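Local coordinates for polysaccharide deacetylase-like protein (Bacillus anthracis, PDB 4V33) that is a putative zinc-dependent polysaccharide deacetylase, needed for osmotic stability and cell shape maintenance in its bacterium and probably acting on cell-wall sugars, at residues 234-239 / 261-266; 280-285 / 315-320. One frame throughout, in Å; residues are numbered along the deposited sequence.

Interaction 1 (234-239 / 261-266). With ZN (zinc ion), chain D.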
ATOM      1  N   MET A 234     -11.736 -12.659  -4.845  1.00 13.60           N
ATOM      2  CA  MET A 234     -12.909 -13.460  -5.169  1.00 13.77           C
ATOM      3  C   MET A 234     -12.540 -14.879  -5.584  1.00 13.45           C
ATOM      4  O   MET A 234     -11.671 -15.069  -6.444  1.00 14.86           O
ATOM      5  CB  MET A 234     -13.647 -12.784  -6.334  1.00 16.33           C
ATOM      6  CG  MET A 234     -14.923 -13.482  -6.778  1.00 15.19           C
ATOM      7  SD  MET A 234     -16.274 -13.051  -5.661  1.00 16.04           S
ATOM      8  CE  MET A 234     -17.066 -14.653  -5.457  1.00 16.31           C
ATOM      9  N   ILE A 235     -13.183 -15.877  -4.977  1.00 13.26           N
ATOM     10  CA  ILE A 235     -13.105 -17.240  -5.504  1.00 13.43           C
ATOM     11  C   ILE A 235     -13.925 -17.213  -6.785  1.00 12.46           C
ATOM     12  O   ILE A 235     -15.147 -17.116  -6.739  1.00 14.75           O
ATOM     13  CB  ILE A 235     -13.657 -18.278  -4.508  1.00 11.24           C
ATOM     14  CG1 ILE A 235     -12.771 -18.313  -3.258  1.00 12.99           C
ATOM     15  CG2 ILE A 235     -13.692 -19.676  -5.161  1.00 12.14           C
ATOM     16  CD1 ILE A 235     -13.422 -19.040  -2.076  1.00 13.30           C
ATOM     17  N   VAL A 236     -13.257 -17.248  -7.941  1.00 13.25           N
ATOM     18  CA  VAL A 236     -13.911 -16.808  -9.164  1.00 14.83           C
ATOM     19  C   VAL A 236     -15.076 -17.716  -9.582  1.00 14.41           C
ATOM     20  O   VAL A 236     -16.108 -17.245 -10.064  1.00 15.89           O
ATOM     21  CB  VAL A 236     -12.889 -16.587 -10.300  1.00 15.10           C
ATOM     22  CG1 VAL A 236     -13.582 -16.132 -11.576  1.00 18.35           C
ATOM     23  CG2 VAL A 236     -11.844 -15.546  -9.865  1.00 17.70           C
ATOM     24  N   ASN A 237     -14.948 -19.018  -9.351  1.00 14.12           N
ATOM     25  CA  ASN A 237     -16.039 -19.919  -9.711  1.00 15.03           C
ATOM     26  C   ASN A 237     -17.294 -19.739  -8.866  1.00 13.91           C
ATOM     27  O   ASN A 237     -18.351 -20.270  -9.203  1.00 16.42           O
ATOM     28  CB  ASN A 237     -15.586 -21.381  -9.674  1.00 15.18           C
ATOM     29  CG  ASN A 237     -14.683 -21.728 -10.830  1.00 18.19           C
ATOM     30  OD1 ASN A 237     -14.271 -20.852 -11.598  1.00 17.80           O
ATOM     31  ND2 ASN A 237     -14.371 -23.013 -10.974  1.00 16.50           N
ATOM     32  N   ASN A 238     -17.172 -18.985  -7.774  1.00 13.66           N
ATOM     33  CA  ASN A 238     -18.301 -18.746  -6.883  1.00 13.81           C
ATOM     34  C   ASN A 238     -19.124 -17.508  -7.206  1.00 15.38           C
ATOM     35  O   ASN A 238     -20.097 -17.236  -6.519  1.00 15.34           O
ATOM     36  CB  ASN A 238     -17.840 -18.650  -5.429  1.00 12.42           C
ATOM     37  CG  ASN A 238     -17.516 -20.010  -4.830  1.00 12.65           C
ATOM     38  OD1 ASN A 238     -17.911 -21.043  -5.365  1.00 15.71           O
ATOM     39  ND2 ASN A 238     -16.818 -20.006  -3.701  1.00 14.09           N
ATOM     40  N   VAL A 239     -18.743 -16.751  -8.228  1.00 15.33           N
ATOM     41  CA  VAL A 239     -19.571 -15.611  -8.603  1.00 16.45           C
ATOM     42  C   VAL A 239     -20.979 -16.114  -8.928  1.00 16.26           C
ATOM     43  O   VAL A 239     -21.145 -17.074  -9.691  1.00 17.40           O
ATOM     44  CB  VAL A 239     -18.978 -14.826  -9.787  1.00 15.45           C
ATOM     45  CG1 VAL A 239     -19.912 -13.689 -10.199  1.00 18.91           C
ATOM     46  CG2 VAL A 239     -17.604 -14.276  -9.417  1.00 17.73           C
ATOM     47  N   MET A 261     -11.477  -5.540  -7.395  1.00 16.07           N
ATOM     48  CA  MET A 261     -11.882  -6.944  -7.376  1.00 15.69           C
ATOM     49  C   MET A 261     -10.759  -7.789  -7.956  1.00 14.82           C
ATOM     50  O   MET A 261     -10.431  -7.685  -9.137  1.00 17.63           O
ATOM     51  CB  MET A 261     -13.174  -7.128  -8.177  1.00 21.72           C
ATOM     52  CG  MET A 261     -13.835  -8.497  -8.039  1.00 25.83           C
ATOM     53  SD  MET A 261     -14.564  -8.778  -6.405  1.00 24.52           S
ATOM     54  CE  MET A 261     -15.230  -7.168  -6.126  1.00 14.99           C
ATOM     55  N   GLN A 262     -10.154  -8.604  -7.104  1.00 14.28           N
ATOM     56  CA  GLN A 262      -8.962  -9.350  -7.469  1.00 13.83           C
ATOM     57  C   GLN A 262      -9.206 -10.840  -7.243  1.00 15.19           C
ATOM     58  O   GLN A 262     -10.319 -11.241  -6.908  1.00 14.25           O
ATOM     59  CB  GLN A 262      -7.762  -8.818  -6.671  1.00 15.24           C
ATOM     60  CG  GLN A 262      -7.518  -7.309  -6.889  1.00 13.73           C
ATOM     61  CD  GLN A 262      -7.178  -6.991  -8.339  1.00 16.58           C
ATOM     62  OE1 GLN A 262      -6.502  -7.774  -9.013  1.00 17.64           O
ATOM     63  NE2 GLN A 262      -7.656  -5.846  -8.832  1.00 19.10           N
ATOM     64  N   SER A 263      -8.178 -11.657  -7.440  1.00 15.72           N
ATOM     65  CA  SER A 263      -8.365 -13.109  -7.530  1.00 14.32           C
ATOM     66  C   SER A 263      -8.083 -13.885  -6.242  1.00 15.44           C
ATOM     67  O   SER A 263      -7.128 -13.590  -5.535  1.00 14.80           O
ATOM     68  CB  SER A 263      -7.459 -13.653  -8.634  1.00 15.95           C
ATOM     69  OG  SER A 263      -7.586 -15.064  -8.765  1.00 16.37           O
ATOM     70  N   HIS A 264      -8.891 -14.909  -5.971  1.00 13.99           N
ATOM     71  CA  HIS A 264      -8.579 -15.875  -4.906  1.00 12.01           C
ATOM     72  C   HIS A 264      -8.512 -17.270  -5.526  1.00 13.58           C
ATOM     73  O   HIS A 264      -8.823 -18.256  -4.864  1.00 15.83           O
ATOM     74  CB  HIS A 264      -9.640 -15.833  -3.789  1.00 12.95           C
ATOM     75  CG  HIS A 264      -9.144 -16.249  -2.431  1.00 15.31           C
ATOM     76  ND1 HIS A 264      -7.812 -16.434  -2.130  1.00 19.05           N
ATOM     77  CD2 HIS A 264      -9.819 -16.482  -1.277  1.00 15.10           C
ATOM     78  CE1 HIS A 264      -7.690 -16.782  -0.857  1.00 19.77           C
ATOM     79  NE2 HIS A 264      -8.895 -16.826  -0.318  1.00 15.27           N
ATOM     80  N   THR A 265      -8.066 -17.327  -6.786  1.00 12.59           N
ATOM     81  CA  THR A 265      -8.063 -18.530  -7.641  1.00 14.49           C
ATOM     82  C   THR A 265      -9.466 -18.926  -8.106  1.00 15.17           C
ATOM     83  O   THR A 265     -10.457 -18.298  -7.739  1.00 16.10           O
ATOM     84  CB  THR A 265      -7.326 -19.770  -7.030  1.00 15.63           C
ATOM     85  OG1 THR A 265      -8.160 -20.409  -6.054  1.00 15.30           O
ATOM     86  CG2 THR A 265      -5.983 -19.373  -6.412  1.00 16.23           C
ATOM     87  N   ALA A 266      -9.541 -19.970  -8.927  1.00 14.60           N
ATOM     88  CA  ALA A 266     -10.822 -20.401  -9.467  1.00 16.35           C
ATOM     89  C   ALA A 266     -11.659 -21.121  -8.425  1.00 15.51           C
ATOM     90  O   ALA A 266     -12.854 -20.856  -8.288  1.00 14.99           O
ATOM     91  CB  ALA A 266     -10.618 -21.299 -10.671  1.00 14.69           C
TER
HETATM   92 ZN    ZN D1362      -9.764 -17.959   1.302  1.00 27.58          ZN
HETATM   93  O   HOH W   1     -10.596 -18.544   3.068  0.86 21.34           O
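M234 is gripped through its backbone by the end of strand 259-263: its N donates to O of Q262 at 2.9 Å, nearly straight, and its O accepts from N of H264 at 2.8 Å, the donor standing above the carbonyl plane. This is a parallel bridge, M234 opposite S263, at the C-terminal ends of the parallel strands 230-234 and 259-263. Beyond it the two chains leave the sheet side by side and stay zipped: V236 N reaches T265 O, and N237 N meets a lone pair of A266 O at 3.0 Å. The tight part lies along these bonds, where CB of H264 comes 3.4 Å from O of M234 and CG2 of I235 comes 3.4 Å from O of A266. With CG anti to the backbone N (chi1 -153°), H264 brings its ring alongside I235 in a looser, oblique contact, I235 CG1 to H264 CD2 4.0 Å, where isoleucine offers an apolar flank. NE2 of H264 binds the zinc ion at 2.2 Å, and ND1 is hydrogen-bonded to A300 O; these two bonds fix the ring's rotation. H264 and H268 are the histidines of the family's H-(S/T)-x-x-H metal motif and bind the zinc with D206 and a water. S263 OG accepts from T265 N in an ST turn and also pairs with Y318 OH. Toward N237 the contact opens: this amide sits at the exposed margin, its OD1 3.8 Å from CB of A266. M234 and M261 lay bent, unbranched chains against helix 247-255 (I250 and V254), whereas V236 and S263 rest against helix 277-292.

Interaction 2 (280-285 / 315-320)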
ATOM      1  N   GLU A 280      -6.395 -22.495 -12.526  1.00 17.68           N
ATOM      2  CA  GLU A 280      -6.586 -21.880 -11.207  1.00 15.53           C
ATOM      3  C   GLU A 280      -6.093 -20.443 -11.111  1.00 16.10           C
ATOM      4  O   GLU A 280      -6.645 -19.645 -10.347  1.00 16.70           O
ATOM      5  CB  GLU A 280      -5.917 -22.721 -10.124  1.00 17.02           C
ATOM      6  CG  GLU A 280      -6.661 -24.011  -9.810  1.00 15.41           C
ATOM      7  CD  GLU A 280      -8.007 -23.780  -9.101  1.00 16.60           C
ATOM      8  OE1 GLU A 280      -8.289 -22.667  -8.598  1.00 16.56           O
ATOM      9  OE2 GLU A 280      -8.790 -24.750  -9.047  1.00 21.68           O
ATOM     10  N   LEU A 281      -5.040 -20.120 -11.863  1.00 17.49           N
ATOM     11  CA  LEU A 281      -4.385 -18.816 -11.733  1.00 17.44           C
ATOM     12  C   LEU A 281      -4.619 -17.906 -12.937  1.00 17.31           C
ATOM     13  O   LEU A 281      -4.940 -16.727 -12.791  1.00 20.00           O
ATOM     14  CB  LEU A 281      -2.877 -19.000 -11.519  1.00 18.38           C
ATOM     15  CG  LEU A 281      -2.446 -19.647 -10.199  1.00 16.51           C
ATOM     16  CD1 LEU A 281      -0.967 -19.982 -10.214  1.00 19.67           C
ATOM     17  CD2 LEU A 281      -2.782 -18.742  -9.008  1.00 16.70           C
ATOM     18  N   LYS A 282      -4.449 -18.454 -14.133  1.00 17.72           N
ATOM     19  CA  LYS A 282      -4.578 -17.673 -15.350  1.00 19.08           C
ATOM     20  C   LYS A 282      -6.041 -17.455 -15.751  1.00 20.19           C
ATOM     21  O   LYS A 282      -6.465 -16.328 -16.001  1.00 20.08           O
ATOM     22  CB  LYS A 282      -3.800 -18.363 -16.473  1.00 20.31           C
ATOM     23  CG  LYS A 282      -3.843 -17.671 -17.806  1.00 26.90           C
ATOM     24  CD  LYS A 282      -3.077 -18.522 -18.806  1.00 26.64           C
ATOM     25  CE  LYS A 282      -3.412 -18.147 -20.218  1.00 37.26           C
ATOM     26  NZ  LYS A 282      -4.804 -18.517 -20.620  1.00 35.24           N
ATOM     27  N   GLU A 283      -6.813 -18.535 -15.815  1.00 21.07           N
ATOM     28  CA  GLU A 283      -8.183 -18.438 -16.309  1.00 20.08           C
ATOM     29  C   GLU A 283      -9.132 -17.779 -15.304  1.00 20.86           C
ATOM     30  O   GLU A 283     -10.140 -17.181 -15.686  1.00 21.10           O
ATOM     31  CB  GLU A 283      -8.682 -19.819 -16.770  1.00 18.66           C
ATOM     32  CG  GLU A 283      -7.813 -20.371 -17.909  1.00 22.40           C
ATOM     33  CD  GLU A 283      -8.156 -21.784 -18.346  1.00 28.55           C
ATOM     34  OE1 GLU A 283      -9.120 -22.382 -17.819  1.00 29.78           O
ATOM     35  OE2 GLU A 283      -7.446 -22.293 -19.238  1.00 31.99           O
ATOM     36  N   SER A 284      -8.802 -17.880 -14.021  1.00 19.30           N
ATOM     37  CA  SER A 284      -9.569 -17.185 -12.992  1.00 17.69           C
ATOM     38  C   SER A 284      -9.412 -15.680 -13.177  1.00 17.88           C
ATOM     39  O   SER A 284     -10.394 -14.935 -13.156  1.00 19.18           O
ATOM     40  CB  SER A 284      -9.120 -17.614 -11.592  1.00 20.37           C
ATOM     41  OG  SER A 284      -7.728 -17.412 -11.413  1.00 20.30           O
ATOM     42  N   LYS A 285      -8.173 -15.240 -13.375  1.00 17.79           N
ATOM     43  CA  LYS A 285      -7.889 -13.835 -13.665  1.00 18.86           C
ATOM     44  C   LYS A 285      -8.662 -13.353 -14.889  1.00 19.69           C
ATOM     45  O   LYS A 285      -9.301 -12.301 -14.861  1.00 20.25           O
ATOM     46  CB  LYS A 285      -6.388 -13.645 -13.892  1.00 18.66           C
ATOM     47  CG  LYS A 285      -6.009 -12.322 -14.536  1.00 21.16           C
ATOM     48  CD  LYS A 285      -4.520 -12.272 -14.814  1.00 26.64           C
ATOM     49  CE  LYS A 285      -4.159 -11.050 -15.648  1.00 30.17           C
ATOM     50  NZ  LYS A 285      -2.733 -11.091 -16.086  1.00 40.90           N
ATOM     51  N   LYS A 315       3.805 -15.763 -10.622  1.00 17.91           N
ATOM     52  CA  LYS A 315       4.535 -14.657 -11.240  1.00 19.81           C
ATOM     53  C   LYS A 315       4.178 -14.504 -12.719  1.00 22.55           C
ATOM     54  O   LYS A 315       4.291 -13.421 -13.289  1.00 22.09           O
ATOM     55  CB  LYS A 315       6.045 -14.904 -11.108  1.00 20.64           C
ATOM     56  CG  LYS A 315       6.918 -13.737 -11.532  1.00 23.25           C
ATOM     57  CD  LYS A 315       8.371 -13.970 -11.153  1.00 26.08           C
ATOM     58  CE  LYS A 315       9.228 -12.744 -11.455  1.00 27.84           C
ATOM     59  NZ  LYS A 315      10.647 -12.942 -11.046  1.00 30.43           N
ATOM     60  N   LYS A 316       3.758 -15.601 -13.341  1.00 22.33           N
ATOM     61  CA  LYS A 316       3.381 -15.565 -14.750  1.00 21.16           C
ATOM     62  C   LYS A 316       2.147 -14.696 -15.002  1.00 22.37           C
ATOM     63  O   LYS A 316       1.970 -14.166 -16.108  1.00 25.67           O
ATOM     64  CB  LYS A 316       3.116 -16.979 -15.262  1.00 21.84           C
ATOM     65  CG  LYS A 316       4.324 -17.896 -15.213  1.00 22.16           C
ATOM     66  CD  LYS A 316       3.923 -19.328 -15.544  1.00 23.26           C
ATOM     67  CE  LYS A 316       5.112 -20.266 -15.420  1.00 29.53           C
ATOM     68  NZ  LYS A 316       4.740 -21.674 -15.745  1.00 30.28           N
ATOM     69  N   TYR A 317       1.307 -14.548 -13.980  1.00 20.24           N
ATOM     70  CA  TYR A 317      -0.037 -14.005 -14.171  1.00 21.03           C
ATOM     71  C   TYR A 317      -0.394 -12.810 -13.296  1.00 19.94           C
ATOM     72  O   TYR A 317      -1.264 -12.027 -13.659  1.00 22.46           O
ATOM     73  CB  TYR A 317      -1.078 -15.109 -13.950  1.00 21.19           C
ATOM     74  CG  TYR A 317      -0.741 -16.379 -14.696  1.00 20.92           C
ATOM     75  CD1 TYR A 317      -0.634 -16.376 -16.083  1.00 21.71           C
ATOM     76  CD2 TYR A 317      -0.504 -17.569 -14.022  1.00 22.25           C
ATOM     77  CE1 TYR A 317      -0.313 -17.524 -16.777  1.00 23.07           C
ATOM     78  CE2 TYR A 317      -0.187 -18.729 -14.712  1.00 21.88           C
ATOM     79  CZ  TYR A 317      -0.088 -18.694 -16.092  1.00 20.65           C
ATOM     80  OH  TYR A 317       0.226 -19.832 -16.808  1.00 23.96           O
ATOM     81  N   TYR A 318       0.270 -12.681 -12.152  1.00 19.06           N
ATOM     82  CA  TYR A 318      -0.070 -11.643 -11.177  1.00 19.48           C
ATOM     83  C   TYR A 318       1.150 -10.818 -10.800  1.00 18.38           C
ATOM     84  O   TYR A 318       2.260 -11.340 -10.750  1.00 20.13           O
ATOM     85  CB  TYR A 318      -0.659 -12.272  -9.909  1.00 17.26           C
ATOM     86  CG  TYR A 318      -1.949 -13.021 -10.140  1.00 17.02           C
ATOM     87  CD1 TYR A 318      -3.165 -12.344 -10.177  1.00 15.58           C
ATOM     88  CD2 TYR A 318      -1.951 -14.399 -10.337  1.00 19.37           C
ATOM     89  CE1 TYR A 318      -4.348 -13.010 -10.391  1.00 16.18           C
ATOM     90  CE2 TYR A 318      -3.132 -15.082 -10.553  1.00 17.51           C
ATOM     91  CZ  TYR A 318      -4.327 -14.382 -10.578  1.00 16.78           C
ATOM     92  OH  TYR A 318      -5.518 -15.038 -10.795  1.00 16.68           O
ATOM     93  N   GLN A 319       0.939  -9.531 -10.526  1.00 17.90           N
ATOM     94  CA  GLN A 319       2.004  -8.669 -10.035  1.00 21.51           C
ATOM     95  C   GLN A 319       2.137  -8.745  -8.513  1.00 19.82           C
ATOM     96  O   GLN A 319       3.219  -8.500  -7.971  1.00 20.80           O
ATOM     97  CB  GLN A 319       1.746  -7.216 -10.430  1.00 19.40           C
ATOM     98  CG  GLN A 319       1.731  -6.955 -11.915  1.00 30.67           C
ATOM     99  CD  GLN A 319       1.217  -5.569 -12.229  1.00 37.13           C
ATOM    100  OE1 GLN A 319       0.427  -5.381 -13.155  1.00 41.18           O
ATOM    101  NE2 GLN A 319       1.653  -4.587 -11.443  1.00 29.42           N
ATOM    102  N   PHE A 320       1.041  -9.083  -7.831  1.00 16.24           N
ATOM    103  CA  PHE A 320       0.991  -9.050  -6.365  1.00 15.01           C
ATOM    104  C   PHE A 320       0.352 -10.326  -5.845  1.00 15.96           C
ATOM    105  O   PHE A 320      -0.628 -10.811  -6.411  1.00 17.07           O
ATOM    106  CB  PHE A 320       0.165  -7.852  -5.865  1.00 16.34           C
ATOM    107  CG  PHE A 320       0.689  -6.531  -6.322  1.00 13.48           C
ATOM    108  CD1 PHE A 320       1.729  -5.919  -5.651  1.00 17.04           C
ATOM    109  CD2 PHE A 320       0.161  -5.917  -7.447  1.00 15.83           C
ATOM    110  CE1 PHE A 320       2.231  -4.708  -6.084  1.00 15.99           C
ATOM    111  CE2 PHE A 320       0.658  -4.704  -7.896  1.00 16.91           C
ATOM    112  CZ  PHE A 320       1.694  -4.096  -7.210  1.00 17.52           C
TER
HETATM  113  O   HOH W   2      -2.166  -9.587 -13.697  0.55 25.46           O
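Y317 lays its ring against K282 of helix 277-292, with CB of the lysine 3.6 Å from the ring centroid and 13° off its normal, a CH-pi contact over the face. Held anti to the backbone N (chi1 180°), CG of K282 sends the aliphatic chain on across the same ring, and CD comes 3.6 Å from CE1. A long lysine suits this place: its methylenes cover the aromatic face, and the bend at chi4 takes the ammonium to a salt bridge with E286. The opposite face of Y317 carries CB of K316, which leaves the ring sandwiched between two lysine stems. Here the loop leaving helix 308-315 docks on helix 277-292 before entering strand 320-326, within the alpha/beta barrel-like fold of polysaccharide deacetylases. K285 has a different shape. Extended throughout from CG, it reaches along the loop until NZ meets a lone pair of Y317 O at 3.0 Å in the carbonyl plane; water 2 bridges the same two atoms. The ring of Y318 crosses L281 obliquely, CE2 4.0 Å from the leucine CD2, while CB of L281 lies 3.7 Å from CD2 of Y317, so the leucine touches both tyrosines. The phenol end of Y318 abuts the helix near L281 O, 2.7 Å from OH in a weak bond whose proton is not settled, since OH also pairs with S263 OG. S284 OG, turned back along its own helix, donates to E280 O at 2.7 Å.

Overall arrangement
From the N terminus, the chain passes the fibronectin-like sandwich before reaching the deacetylase region. Strand 230-234 runs into segment 234-239, and interaction 1 closes the loop that holds helix 247-255 when strand 259-263 returns alongside: a parallel beta-alpha-beta unit. Only then does helix 277-292 open interaction 2, which closes a second excursion, through strand 298-300 and helix 308-315, at segment 315-320. The two loops follow in series; neither nests in nor crosses the other. Their centres are 11 Å apart, and they touch where S263 OG and Y318 OH probably hydrogen-bond at 2.9 Å, joining the zinc-side strand end to helix 277-292 and the loop before strand 320-326.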